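Side-chain contact in alpha-glucosidase (Pseudoalteromonas sp. K8, PDB 5HQA), which hydrolyses alpha-glucosidic bonds as a chloride-activated, calcium-containing glycoside hydrolase of family 97, here with the inhibitor acarbose bound: residues 473-478 and 488-493. Residues are numbered along the deposited sequence; the frame is centred on the assembly and turned at random.
Sequences EHISML and MDFTPG
Close to the calcium site and glycan pocket of the catalytic barrel, the short helix 474-478 meets the irregular segment 488-493 through a buried apolar cluster centred on Phe490. CB of Phe490 points toward the helix, and CG anti to the backbone N (chi1 -176°) extends the ring so that CE1 and CZ meet the helix side chains. The delta methyl of Ile475 reaches this ring obliquely, its CD1 lying 3.5 Å from Phe490 CZ; CG1, anti to the carbonyl carbon (chi1 -55°), carries it there. One turn on, Leu478 crosses the phenylalanine side chain at about a right angle and brings CD1 to 3.8 Å from Phe490 CE1. The same methyl lies 4.2 Å from SD of Met488, whose fully extended chain carries the polarisable sulfur to the helix. His474 adds an edge contact, CD2 to Phe490 CE1 at 4.4 Å, while Leu478 CG lies over the rim of one face, 3.8 Å above the ring plane of His474. NE2 of His474 is hydrogen-bonded to the carbonyl O of Arg458, which pays for burying that nitrogen. Cut back to an alanine, Phe490 would probably leave a gap between helix and loop, with Ile475 CD1 deprived of its aromatic contact and Leu478 CD1 left with the Met488 sulfur. Leu519 of helix 513-522 also packs on Phe490, and Met488 lies beside the calcium ligand Glu455, placing this core beside the active site of a TIM-barrel glycosidase.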
ATOM      1  N   GLU A 473      17.196   3.488   6.435  1.00 10.18           N
ATOM      2  CA  GLU A 473      16.804   2.215   5.819  1.00 10.81           C
ATOM      3  C   GLU A 473      15.312   2.126   5.493  1.00 10.61           C
ATOM      4  O   GLU A 473      14.878   1.132   4.892  1.00 10.04           O
ATOM      5  CB  GLU A 473      17.185   1.050   6.741  1.00  9.32           C
ATOM      6  CG  GLU A 473      16.304   0.970   7.983  1.00  9.57           C
ATOM      7  CD  GLU A 473      16.702  -0.158   8.924  1.00 14.73           C
ATOM      8  OE1 GLU A 473      17.714  -0.854   8.660  1.00 13.37           O
ATOM      9  OE2 GLU A 473      15.996  -0.339   9.939  1.00 14.99           O
ATOM     10  N   HIS A 474      14.520   3.132   5.870  1.00  9.78           N
ATOM     11  CA  HIS A 474      13.065   2.986   5.834  1.00  9.69           C
ATOM     12  C   HIS A 474      12.548   2.676   4.425  1.00 11.73           C
ATOM     13  O   HIS A 474      11.719   1.774   4.246  1.00 11.34           O
ATOM     14  CB  HIS A 474      12.404   4.251   6.387  1.00  9.83           C
ATOM     15  CG  HIS A 474      10.922   4.124   6.566  1.00 11.78           C
ATOM     16  ND1 HIS A 474      10.346   3.137   7.346  1.00 11.04           N
ATOM     17  CD2 HIS A 474       9.899   4.852   6.060  1.00 11.01           C
ATOM     18  CE1 HIS A 474       9.031   3.267   7.310  1.00 10.18           C
ATOM     19  NE2 HIS A 474       8.735   4.303   6.541  1.00 12.09           N
ATOM     20  N   ILE A 475      12.995   3.429   3.409  1.00  9.85           N
ATOM     21  CA  ILE A 475      12.474   3.190   2.063  1.00 10.57           C
ATOM     22  C   ILE A 475      12.808   1.773   1.606  1.00 12.14           C
ATOM     23  O   ILE A 475      11.961   1.073   1.032  1.00 10.54           O
ATOM     24  CB  ILE A 475      13.006   4.235   1.060  1.00 11.69           C
ATOM     25  CG1 ILE A 475      12.711   5.664   1.544  1.00 12.27           C
ATOM     26  CG2 ILE A 475      12.403   3.978  -0.327  1.00 11.13           C
ATOM     27  CD1 ILE A 475      11.233   5.932   1.821  1.00 10.63           C
ATOM     28  N   SER A 476      14.043   1.324   1.847  1.00  8.85           N
ATOM     29  CA  SER A 476      14.421  -0.013   1.410  1.00  9.44           C
ATOM     30  C   SER A 476      13.746  -1.099   2.238  1.00 12.33           C
ATOM     31  O   SER A 476      13.776  -2.266   1.835  1.00 13.25           O
ATOM     32  CB  SER A 476      15.944  -0.167   1.448  1.00 10.95           C
ATOM     33  OG  SER A 476      16.417  -0.121   2.784  1.00 16.39           O
ATOM     34  N   MET A 477      13.153  -0.749   3.384  1.00 10.73           N
ATOM     35  CA  MET A 477      12.251  -1.670   4.071  1.00  9.73           C
ATOM     36  C   MET A 477      10.874  -1.674   3.414  1.00 12.25           C
ATOM     37  O   MET A 477      10.340  -2.737   3.078  1.00 10.77           O
ATOM     38  CB  MET A 477      12.120  -1.285   5.546  1.00  8.39           C
ATOM     39  CG  MET A 477      13.381  -1.482   6.356  1.00 10.66           C
ATOM     40  SD  MET A 477      13.770  -3.239   6.549  1.00 13.44           S
ATOM     41  CE  MET A 477      15.181  -3.116   7.667  1.00 14.13           C
ATOM     42  N   LEU A 478      10.289  -0.484   3.230  1.00 10.79           N
ATOM     43  CA  LEU A 478       8.965  -0.380   2.619  1.00 10.35           C
ATOM     44  C   LEU A 478       8.887  -1.151   1.314  1.00 10.65           C
ATOM     45  O   LEU A 478       7.888  -1.830   1.041  1.00 10.56           O
ATOM     46  CB  LEU A 478       8.609   1.090   2.356  1.00  9.79           C
ATOM     47  CG  LEU A 478       8.323   1.987   3.566  1.00 11.33           C
ATOM     48  CD1 LEU A 478       8.075   3.429   3.091  1.00  9.63           C
ATOM     49  CD2 LEU A 478       7.135   1.469   4.373  1.00 13.20           C
ATOM     50  N   MET A 488       1.345   3.316  -2.436  1.00 10.27           N
ATOM     51  CA  MET A 488       1.370   4.072  -1.193  1.00  9.93           C
ATOM     52  C   MET A 488       1.493   5.554  -1.486  1.00 12.99           C
ATOM     53  O   MET A 488       2.327   5.960  -2.301  1.00 13.46           O
ATOM     54  CB  MET A 488       2.523   3.646  -0.288  1.00  9.90           C
ATOM     55  CG  MET A 488       2.606   4.499   0.981  1.00 10.02           C
ATOM     56  SD  MET A 488       4.030   4.094   1.994  1.00 12.89           S
ATOM     57  CE  MET A 488       3.810   5.235   3.373  1.00 10.05           C
ATOM     58  N   ASP A 489       0.665   6.351  -0.807  1.00 10.88           N
ATOM     59  CA  ASP A 489       0.762   7.813  -0.801  1.00 10.63           C
ATOM     60  C   ASP A 489       1.809   8.213   0.240  1.00 13.02           C
ATOM     61  O   ASP A 489       1.500   8.525   1.392  1.00 14.84           O
ATOM     62  CB  ASP A 489      -0.606   8.424  -0.492  1.00 12.83           C
ATOM     63  CG  ASP A 489      -0.624   9.955  -0.592  1.00 17.76           C
ATOM     64  OD1 ASP A 489      -0.029  10.512  -1.551  1.00 19.04           O
ATOM     65  OD2 ASP A 489      -1.267  10.603   0.283  1.00 14.97           O
ATOM     66  N   PHE A 490       3.083   8.194  -0.178  1.00 11.66           N
ATOM     67  CA  PHE A 490       4.201   8.495   0.721  1.00 11.79           C
ATOM     68  C   PHE A 490       4.425   9.996   0.903  1.00 11.48           C
ATOM     69  O   PHE A 490       5.018  10.410   1.911  1.00 11.14           O
ATOM     70  CB  PHE A 490       5.483   7.838   0.184  1.00 10.75           C
ATOM     71  CG  PHE A 490       6.682   8.012   1.085  1.00 10.32           C
ATOM     72  CD1 PHE A 490       6.942   7.095   2.096  1.00  9.78           C
ATOM     73  CD2 PHE A 490       7.542   9.098   0.925  1.00 10.46           C
ATOM     74  CE1 PHE A 490       8.037   7.259   2.942  1.00 10.39           C
ATOM     75  CE2 PHE A 490       8.641   9.277   1.770  1.00 11.23           C
ATOM     76  CZ  PHE A 490       8.884   8.354   2.781  1.00 12.63           C
ATOM     77  N   THR A 491       3.930  10.810  -0.032  1.00 12.73           N
ATOM     78  CA  THR A 491       4.181  12.243  -0.225  1.00 12.03           C
ATOM     79  C   THR A 491       5.686  12.512  -0.304  1.00 12.89           C
ATOM     80  O   THR A 491       6.269  13.118   0.602  1.00 11.86           O
ATOM     81  CB  THR A 491       3.498  13.109   0.854  1.00 13.81           C
ATOM     82  OG1 THR A 491       4.191  13.033   2.104  1.00 14.07           O
ATOM     83  CG2 THR A 491       2.042  12.680   1.062  1.00 12.77           C
ATOM     84  N   PRO A 492       6.340  12.107  -1.393  1.00 12.25           N
ATOM     85  CA  PRO A 492       7.777  12.345  -1.550  1.00 11.42           C
ATOM     86  C   PRO A 492       8.065  13.801  -1.909  1.00 13.64           C
ATOM     87  O   PRO A 492       7.165  14.628  -2.055  1.00 13.55           O
ATOM     88  CB  PRO A 492       8.149  11.409  -2.698  1.00 11.68           C
ATOM     89  CG  PRO A 492       6.921  11.375  -3.531  1.00 14.95           C
ATOM     90  CD  PRO A 492       5.779  11.384  -2.549  1.00 12.43           C
ATOM     91  N   GLY A 493       9.356  14.109  -2.044  1.00 13.30           N
ATOM     92  CA  GLY A 493       9.757  15.358  -2.671  1.00 11.38           C
ATOM     93  C   GLY A 493      10.024  16.533  -1.747  1.00 13.39           C
ATOM     94  O   GLY A 493       9.751  17.678  -2.115  1.00 13.68           O
TER